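Local coordinates for anthrone oxidase-like protein (Streptomyces ambofaciens, PDB 5F9P) that probably acts as an oxygenase that cleaves a carbon-carbon bond, opening ring B of the polyketide in atypical angucycline biosynthesis, at residues I61-G66 and E70-G75; Y122-V127 and Q184-Y189. All coordinates share one frame; numbering follows the deposited sequence.

The two contacts follow one another along the chain and neither nest nor cross. Interaction 1 closes first, over a gap of three helical residues: strand 56-63 ends, the chain turns, and helix 66-74 folds back beside Trp63, the strand's last residue. After strand 92-105, interaction 2 opens on strand 122-130 and closes after 56 intervening residues, at helix 183-190; between its segments the chain makes helix 135-142 and strands 155-167 and 172-180. Strands 56-63 and 122-130 belong to the same closed antiparallel sheet, so both contacts fix a helix against one barrel, on opposite sides of the chain's centre. Their own centres are about 30 Å apart and they do not touch.

Interaction 1: residues I61-G66 and E70-G75; sequences IQWRSG and EKRYAG
Trp63, the last residue of its strand, meets Arg72 in a compact strand-turn-helix unit, where strand 56-63 of the eight-stranded antiparallel barrel runs into helix 66-74. The main apolar contact comes from the methylenes of the arginine. Its CD sits 3.3 Å from Trp63 CZ2, at the edge of the indole and near its plane, and Arg72 CB reaches Trp63 CH2 at 3.7 Å. With CG anti to the backbone N (chi1 160°) and the chain extended as far as NE, Arg72 runs across the end of the six-membered ring, the two side chains crossing at about a right angle. The guanidinium and indole planes are only 7° apart, but it is CD, at the indole's edge, that makes the contact, and the two groups do not stack. Trp63 also packs edge-to-face with Trp43, on strand 43-51.

Backbone hydrogen bonding supplies the second link. Gly66 opens the helix, and its O accepts Glu70 N at 2.9 Å, an N-H...O angle of 156° making a sound first-turn helical bond. Ser65 precedes it as N-cap, its side chain capping a backbone N of this turn. Glu70 CG lies 3.3 Å from Gly66 O, alongside the same bond. Farther out, Arg64 forms a salt bridge with Asp68, tying the turn to the helix once more.

The indole N-H and the arginine NE are weakly bridged by one water. It accepts from Trp63 NE1 at 3.4 Å and, lying in the guanidinium plane at its edge, from Arg72 NE at 3.5 Å.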
ATOM      1  N   ILE A  61       2.827   2.535  -6.016  1.00 11.72           N
ATOM      2  CA  ILE A  61       3.431   2.865  -7.314  1.00 10.95           C
ATOM      3  C   ILE A  61       3.211   1.779  -8.365  1.00 14.76           C
ATOM      4  O   ILE A  61       3.386   0.587  -8.086  1.00 12.44           O
ATOM      5  CB  ILE A  61       4.950   3.096  -7.174  1.00 12.50           C
ATOM      6  CG1 ILE A  61       5.228   4.128  -6.067  1.00 14.10           C
ATOM      7  CG2 ILE A  61       5.571   3.531  -8.513  1.00 12.54           C
ATOM      8  CD1 ILE A  61       6.712   4.351  -5.774  1.00 15.10           C
ATOM      9  N   GLN A  62       2.833   2.195  -9.575  1.00 11.51           N
ATOM     10  CA  GLN A  62       2.651   1.259 -10.681  1.00 12.45           C
ATOM     11  C   GLN A  62       3.778   1.357 -11.707  1.00 16.71           C
ATOM     12  O   GLN A  62       4.133   2.453 -12.154  1.00 12.90           O
ATOM     13  CB  GLN A  62       1.294   1.495 -11.340  1.00 14.20           C
ATOM     14  CG  GLN A  62       0.144   1.242 -10.393  1.00 17.20           C
ATOM     15  CD  GLN A  62      -1.196   1.572 -10.995  1.00 19.59           C
ATOM     16  OE1 GLN A  62      -1.354   2.603 -11.656  1.00 18.21           O
ATOM     17  NE2 GLN A  62      -2.177   0.692 -10.778  1.00 17.86           N
ATOM     18  N   TRP A  63       4.340   0.205 -12.068  1.00 13.11           N
ATOM     19  CA  TRP A  63       5.474   0.113 -12.989  1.00 15.21           C
ATOM     20  C   TRP A  63       5.144  -0.908 -14.079  1.00 15.95           C
ATOM     21  O   TRP A  63       4.577  -1.959 -13.790  1.00 18.22           O
ATOM     22  CB  TRP A  63       6.745  -0.347 -12.251  1.00 13.37           C
ATOM     23  CG  TRP A  63       7.474   0.718 -11.482  1.00 14.27           C
ATOM     24  CD1 TRP A  63       7.357   0.992 -10.148  1.00 12.42           C
ATOM     25  CD2 TRP A  63       8.449   1.639 -11.996  1.00 14.14           C
ATOM     26  NE1 TRP A  63       8.187   2.028  -9.807  1.00 14.92           N
ATOM     27  CE2 TRP A  63       8.870   2.443 -10.919  1.00 13.68           C
ATOM     28  CE3 TRP A  63       9.003   1.862 -13.267  1.00 12.99           C
ATOM     29  CZ2 TRP A  63       9.814   3.458 -11.065  1.00 12.79           C
ATOM     30  CZ3 TRP A  63       9.944   2.874 -13.413  1.00 15.76           C
ATOM     31  CH2 TRP A  63      10.342   3.656 -12.316  1.00 15.17           C
ATOM     32  N   ARG A  64       5.493  -0.603 -15.325  1.00 17.76           N
ATOM     33  CA  ARG A  64       5.220  -1.522 -16.430  1.00 19.44           C
ATOM     34  C   ARG A  64       5.868  -2.895 -16.176  1.00 17.13           C
ATOM     35  O   ARG A  64       5.236  -3.919 -16.367  1.00 20.45           O
ATOM     36  CB  ARG A  64       5.704  -0.924 -17.749  1.00 21.58           C
ATOM     37  CG  ARG A  64       5.413  -1.777 -18.959  1.00 29.41           C
ATOM     38  CD  ARG A  64       5.947  -1.133 -20.229  1.00 34.01           C
ATOM     39  NE  ARG A  64       7.350  -0.737 -20.103  1.00 31.45           N
ATOM     40  CZ  ARG A  64       8.017  -0.049 -21.026  1.00 33.46           C
ATOM     41  NH1 ARG A  64       7.412   0.314 -22.152  1.00 38.35           N
ATOM     42  NH2 ARG A  64       9.289   0.271 -20.828  1.00 33.02           N
ATOM     43  N   SER A  65       7.115  -2.903 -15.711  1.00 18.76           N
ATOM     44  CA  SER A  65       7.841  -4.151 -15.460  1.00 19.31           C
ATOM     45  C   SER A  65       8.979  -3.943 -14.461  1.00 20.68           C
ATOM     46  O   SER A  65       9.406  -2.808 -14.225  1.00 15.52           O
ATOM     47  CB  SER A  65       8.430  -4.686 -16.769  1.00 17.95           C
ATOM     48  OG  SER A  65       9.462  -3.826 -17.210  1.00 21.04           O
ATOM     49  N   GLY A  66       9.479  -5.040 -13.886  1.00 16.43           N
ATOM     50  CA  GLY A  66      10.591  -4.965 -12.953  1.00 17.61           C
ATOM     51  C   GLY A  66      11.844  -4.391 -13.583  1.00 20.31           C
ATOM     52  O   GLY A  66      12.646  -3.718 -12.930  1.00 20.06           O
ATOM     53  N   GLU A  70      14.136  -1.421 -12.034  1.00 19.16           N
ATOM     54  CA  GLU A  70      15.553  -1.581 -11.730  1.00 19.92           C
ATOM     55  C   GLU A  70      16.385  -0.453 -12.334  1.00 18.64           C
ATOM     56  O   GLU A  70      17.374  -0.013 -11.744  1.00 20.58           O
ATOM     57  CB  GLU A  70      16.057  -2.950 -12.207  1.00 24.02           C
ATOM     58  CG  GLU A  70      15.521  -4.113 -11.377  1.00 27.10           C
ATOM     59  CD  GLU A  70      15.860  -3.984  -9.898  1.00 30.12           C
ATOM     60  OE1 GLU A  70      16.811  -3.238  -9.574  1.00 30.14           O
ATOM     61  OE2 GLU A  70      15.173  -4.620  -9.059  1.00 29.29           O
ATOM     62  N   LYS A  71      15.983   0.004 -13.514  1.00 21.02           N
ATOM     63  CA  LYS A  71      16.635   1.142 -14.161  1.00 24.04           C
ATOM     64  C   LYS A  71      16.556   2.355 -13.255  1.00 21.50           C
ATOM     65  O   LYS A  71      17.517   3.111 -13.127  1.00 24.73           O
ATOM     66  CB  LYS A  71      15.964   1.444 -15.508  1.00 27.37           C
ATOM     67  CG  LYS A  71      16.841   2.156 -16.529  1.00 31.13           C
ATOM     68  CD  LYS A  71      16.315   1.890 -17.942  1.00 40.55           C
ATOM     69  CE  LYS A  71      16.297   0.385 -18.248  1.00 45.80           C
ATOM     70  NZ  LYS A  71      15.383   0.006 -19.369  1.00 39.55           N
ATOM     71  N   ARG A  72      15.411   2.546 -12.610  1.00 21.81           N
ATOM     72  CA  ARG A  72      15.300   3.631 -11.647  1.00 19.70           C
ATOM     73  C   ARG A  72      16.232   3.437 -10.445  1.00 20.56           C
ATOM     74  O   ARG A  72      16.896   4.380  -9.994  1.00 20.39           O
ATOM     75  CB  ARG A  72      13.862   3.786 -11.166  1.00 21.61           C
ATOM     76  CG  ARG A  72      13.785   4.535  -9.850  1.00 24.17           C
ATOM     77  CD  ARG A  72      12.370   4.897  -9.546  1.00 26.05           C
ATOM     78  NE  ARG A  72      12.211   5.379  -8.185  1.00 26.53           N
ATOM     79  CZ  ARG A  72      12.897   6.383  -7.667  1.00 25.53           C
ATOM     80  NH1 ARG A  72      13.823   6.997  -8.395  1.00 30.91           N
ATOM     81  NH2 ARG A  72      12.665   6.760  -6.414  1.00 27.51           N
ATOM     82  N   TYR A  73      16.285   2.208  -9.932  1.00 20.76           N
ATOM     83  CA  TYR A  73      17.137   1.894  -8.786  1.00 19.87           C
ATOM     84  C   TYR A  73      18.605   2.121  -9.129  1.00 19.98           C
ATOM     85  O   TYR A  73      19.426   2.368  -8.249  1.00 16.43           O
ATOM     86  CB  TYR A  73      16.954   0.443  -8.350  1.00 15.44           C
ATOM     87  CG  TYR A  73      15.693   0.145  -7.566  1.00 19.24           C
ATOM     88  CD1 TYR A  73      14.939   1.160  -6.988  1.00 16.70           C
ATOM     89  CD2 TYR A  73      15.262  -1.166  -7.400  1.00 16.58           C
ATOM     90  CE1 TYR A  73      13.782   0.872  -6.264  1.00 15.45           C
ATOM     91  CE2 TYR A  73      14.117  -1.464  -6.685  1.00 17.56           C
ATOM     92  CZ  TYR A  73      13.382  -0.445  -6.114  1.00 16.65           C
ATOM     93  OH  TYR A  73      12.239  -0.758  -5.398  1.00 16.61           O
ATOM     94  N   ALA A  74      18.935   2.024 -10.411  1.00 21.56           N
ATOM     95  CA  ALA A  74      20.327   2.179 -10.839  1.00 22.21           C
ATOM     96  C   ALA A  74      20.685   3.642 -11.085  1.00 21.14           C
ATOM     97  O   ALA A  74      21.856   3.970 -11.262  1.00 26.94           O
ATOM     98  CB  ALA A  74      20.603   1.338 -12.091  1.00 23.88           C
ATOM     99  N   GLY A  75      19.676   4.512 -11.091  1.00 21.58           N
ATOM    100  CA  GLY A  75      19.887   5.942 -11.277  1.00 19.74           C
ATOM    101  C   GLY A  75      20.674   6.575 -10.142  1.00 20.20           C
ATOM    102  O   GLY A  75      20.597   6.121  -9.001  1.00 16.69           O
TER
HETATM  103  O   HOH W   1       9.691   3.249  -7.063  1.00  6.07           O

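Interaction 2: residues Y122-V127 and Q184-Y189; sequences YTVFTV and QAWEAY
Trp186 of helix 183-190 lays its indole over Val124 and beside Tyr122, alternate residues of strand 122-130 whose side chains point to the helix. It has more surface buried by the contact than any other residue here. Its CG is anti to the backbone N (chi1 155°), which carries the ring down from the helix toward the strand.

Val124 comes from the opposite direction and sets both methyls under one face of the indole. CG1 is 3.6 Å from the centroid of the six-membered ring of Trp186 and 18° off its normal, a good CH-pi contact, while CG2 approaches Trp186 CD2 at 3.6 Å. The forked side chain thus spans both rings of the indole. Trp180, on the adjacent strand 172-180, meets Trp186 as well and also touches Val124.

Tyr122 supports the pyrrole end. The edge of its ring is turned to the tryptophan, with CE2 3.5 Å from Trp186 CD1 and CD2 3.9 Å from Trp186 CB. The ring planes are 31° apart, an oblique pairing. Beyond the rings, Tyr122 OH donates to a water 2.6 Å away, and that water donates in turn to Glu187 OE2 at 2.8 Å. The same hydroxyl is hydrogen-bonded to Thr220 OG1 on strand 217-228.

A bound glycerol, probably from the crystallisation liquor, lies about 3 Å from the Trp186 side chain (nearest atoms). Helix 183-190 packed on strand 122-130 fits the dimeric alpha-beta barrel superfamily of the antibiotic biosynthesis monooxygenases, in which helices pack on an antiparallel barrel sheet; here one chain forms the whole eight-stranded barrel.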
ATOM      1  N   TYR A 122     -10.502   6.641   3.656  1.00 12.93           N
ATOM      2  CA  TYR A 122      -9.698   6.270   4.824  1.00 11.45           C
ATOM      3  C   TYR A 122      -9.022   4.932   4.504  1.00 12.58           C
ATOM      4  O   TYR A 122      -9.692   3.921   4.267  1.00 11.44           O
ATOM      5  CB  TYR A 122     -10.533   6.184   6.105  1.00 13.50           C
ATOM      6  CG  TYR A 122      -9.684   6.093   7.362  1.00 13.56           C
ATOM      7  CD1 TYR A 122      -9.076   7.226   7.885  1.00 12.25           C
ATOM      8  CD2 TYR A 122      -9.465   4.872   8.004  1.00 10.87           C
ATOM      9  CE1 TYR A 122      -8.283   7.161   9.016  1.00 13.39           C
ATOM     10  CE2 TYR A 122      -8.673   4.801   9.141  1.00 11.01           C
ATOM     11  CZ  TYR A 122      -8.091   5.953   9.647  1.00 14.77           C
ATOM     12  OH  TYR A 122      -7.291   5.907  10.771  1.00 16.23           O
ATOM     13  N   THR A 123      -7.693   4.938   4.454  1.00 11.67           N
ATOM     14  CA  THR A 123      -6.967   3.813   3.878  1.00 10.81           C
ATOM     15  C   THR A 123      -6.273   3.008   4.954  1.00 10.79           C
ATOM     16  O   THR A 123      -5.567   3.556   5.812  1.00 10.50           O
ATOM     17  CB  THR A 123      -5.966   4.289   2.795  1.00 12.75           C
ATOM     18  OG1 THR A 123      -6.698   4.881   1.708  1.00 11.70           O
ATOM     19  CG2 THR A 123      -5.120   3.114   2.249  1.00  7.47           C
ATOM     20  N   VAL A 124      -6.479   1.701   4.901  1.00  9.54           N
ATOM     21  CA  VAL A 124      -5.997   0.795   5.942  1.00  8.67           C
ATOM     22  C   VAL A 124      -5.029  -0.233   5.346  1.00 10.80           C
ATOM     23  O   VAL A 124      -5.346  -0.906   4.368  1.00  9.64           O
ATOM     24  CB  VAL A 124      -7.194   0.098   6.637  1.00 10.13           C
ATOM     25  CG1 VAL A 124      -6.724  -0.864   7.735  1.00 13.07           C
ATOM     26  CG2 VAL A 124      -8.132   1.146   7.206  1.00  9.47           C
ATOM     27  N   PHE A 125      -3.845  -0.340   5.941  1.00 12.69           N
ATOM     28  CA  PHE A 125      -2.736  -1.090   5.358  1.00 12.35           C
ATOM     29  C   PHE A 125      -2.100  -2.051   6.369  1.00 13.65           C
ATOM     30  O   PHE A 125      -1.859  -1.684   7.520  1.00 12.58           O
ATOM     31  CB  PHE A 125      -1.682  -0.096   4.851  1.00 10.94           C
ATOM     32  CG  PHE A 125      -0.424  -0.732   4.359  1.00 10.35           C
ATOM     33  CD1 PHE A 125      -0.386  -1.361   3.127  1.00 12.01           C
ATOM     34  CD2 PHE A 125       0.729  -0.693   5.124  1.00 12.39           C
ATOM     35  CE1 PHE A 125       0.779  -1.940   2.671  1.00 15.74           C
ATOM     36  CE2 PHE A 125       1.888  -1.264   4.672  1.00 13.38           C
ATOM     37  CZ  PHE A 125       1.918  -1.899   3.443  1.00 14.32           C
ATOM     38  N   THR A 126      -1.841  -3.281   5.928  1.00 11.11           N
ATOM     39  CA  THR A 126      -1.104  -4.256   6.722  1.00 11.10           C
ATOM     40  C   THR A 126      -0.226  -5.094   5.815  1.00 11.99           C
ATOM     41  O   THR A 126      -0.686  -5.606   4.795  1.00  9.97           O
ATOM     42  CB  THR A 126      -2.038  -5.223   7.499  1.00 12.28           C
ATOM     43  OG1 THR A 126      -2.911  -4.475   8.351  1.00 14.36           O
ATOM     44  CG2 THR A 126      -1.211  -6.181   8.358  1.00 11.76           C
ATOM     45  N   VAL A 127       1.038  -5.233   6.187  1.00 12.61           N
ATOM     46  CA  VAL A 127       1.915  -6.190   5.519  1.00 11.63           C
ATOM     47  C   VAL A 127       2.166  -7.334   6.487  1.00 14.16           C
ATOM     48  O   VAL A 127       2.640  -7.108   7.613  1.00 12.24           O
ATOM     49  CB  VAL A 127       3.248  -5.555   5.070  1.00 11.77           C
ATOM     50  CG1 VAL A 127       3.857  -4.745   6.188  1.00 17.03           C
ATOM     51  CG2 VAL A 127       4.222  -6.633   4.595  1.00 10.13           C
ATOM     52  N   GLN A 184     -13.995   6.538  11.428  1.00 21.16           N
ATOM     53  CA  GLN A 184     -15.040   6.040  12.320  1.00 22.53           C
ATOM     54  C   GLN A 184     -15.623   4.716  11.851  1.00 18.81           C
ATOM     55  O   GLN A 184     -15.774   3.796  12.636  1.00 18.90           O
ATOM     56  CB  GLN A 184     -16.143   7.094  12.494  1.00 22.50           C
ATOM     57  CG  GLN A 184     -15.707   8.327  13.312  1.00 33.50           C
ATOM     58  CD  GLN A 184     -14.652   9.215  12.613  1.00 39.38           C
ATOM     59  OE1 GLN A 184     -14.693   9.437  11.389  1.00 26.85           O
ATOM     60  NE2 GLN A 184     -13.711   9.738  13.406  1.00 37.46           N
ATOM     61  N   ALA A 185     -15.954   4.624  10.569  1.00 18.49           N
ATOM     62  CA  ALA A 185     -16.449   3.378  10.001  1.00 17.41           C
ATOM     63  C   ALA A 185     -15.413   2.248  10.124  1.00 19.79           C
ATOM     64  O   ALA A 185     -15.758   1.097  10.419  1.00 18.96           O
ATOM     65  CB  ALA A 185     -16.841   3.585   8.541  1.00 18.63           C
ATOM     66  N   TRP A 186     -14.143   2.567   9.886  1.00 16.73           N
ATOM     67  CA  TRP A 186     -13.094   1.554  10.002  1.00 16.57           C
ATOM     68  C   TRP A 186     -12.976   1.025  11.432  1.00 16.30           C
ATOM     69  O   TRP A 186     -12.950  -0.187  11.658  1.00 15.59           O
ATOM     70  CB  TRP A 186     -11.737   2.089   9.511  1.00 13.44           C
ATOM     71  CG  TRP A 186     -10.539   1.378  10.121  1.00 15.00           C
ATOM     72  CD1 TRP A 186      -9.598   1.918  10.950  1.00 12.50           C
ATOM     73  CD2 TRP A 186     -10.176  -0.009   9.953  1.00 13.39           C
ATOM     74  NE1 TRP A 186      -8.665   0.961  11.298  1.00 14.42           N
ATOM     75  CE2 TRP A 186      -9.001  -0.228  10.706  1.00 13.00           C
ATOM     76  CE3 TRP A 186     -10.730  -1.080   9.243  1.00 12.44           C
ATOM     77  CZ2 TRP A 186      -8.370  -1.475  10.766  1.00 14.91           C
ATOM     78  CZ3 TRP A 186     -10.097  -2.329   9.311  1.00 13.75           C
ATOM     79  CH2 TRP A 186      -8.934  -2.508  10.068  1.00 13.61           C
ATOM     80  N   GLU A 187     -12.893   1.931  12.397  1.00 15.09           N
ATOM     81  CA  GLU A 187     -12.633   1.519  13.771  1.00 16.84           C
ATOM     82  C   GLU A 187     -13.832   0.773  14.360  1.00 17.96           C
ATOM     83  O   GLU A 187     -13.664  -0.125  15.182  1.00 16.77           O
ATOM     84  CB  GLU A 187     -12.214   2.717  14.627  1.00 20.26           C
ATOM     85  CG  GLU A 187     -10.948   3.378  14.103  1.00 20.84           C
ATOM     86  CD  GLU A 187     -10.488   4.529  14.960  1.00 21.99           C
ATOM     87  OE1 GLU A 187     -11.336   5.141  15.634  1.00 22.70           O
ATOM     88  OE2 GLU A 187      -9.275   4.820  14.962  1.00 23.79           O
ATOM     89  N   ALA A 188     -15.035   1.131  13.916  1.00 17.77           N
ATOM     90  CA  ALA A 188     -16.224   0.376  14.304  1.00 19.39           C
ATOM     91  C   ALA A 188     -16.091  -1.083  13.885  1.00 18.55           C
ATOM     92  O   ALA A 188     -16.355  -1.985  14.675  1.00 21.63           O
ATOM     93  CB  ALA A 188     -17.486   0.998  13.714  1.00 18.42           C
ATOM     94  N   TYR A 189     -15.684  -1.316  12.641  1.00 17.87           N
ATOM     95  CA  TYR A 189     -15.425  -2.674  12.168  1.00 15.67           C
ATOM     96  C   TYR A 189     -14.248  -3.317  12.893  1.00 17.60           C
ATOM     97  O   TYR A 189     -14.369  -4.412  13.442  1.00 18.60           O
ATOM     98  CB  TYR A 189     -15.181  -2.704  10.651  1.00 17.25           C
ATOM     99  CG  TYR A 189     -14.701  -4.057  10.163  1.00 18.03           C
ATOM    100  CD1 TYR A 189     -15.583  -5.128  10.045  1.00 15.84           C
ATOM    101  CD2 TYR A 189     -13.363  -4.272   9.838  1.00 14.22           C
ATOM    102  CE1 TYR A 189     -15.148  -6.378   9.599  1.00 12.63           C
ATOM    103  CE2 TYR A 189     -12.921  -5.516   9.404  1.00 14.03           C
ATOM    104  CZ  TYR A 189     -13.814  -6.565   9.293  1.00 14.52           C
ATOM    105  OH  TYR A 189     -13.366  -7.796   8.859  1.00 15.34           O
TER
HETATM  106  O   HOH W   2      -7.834   4.194  12.586  1.00 15.47           O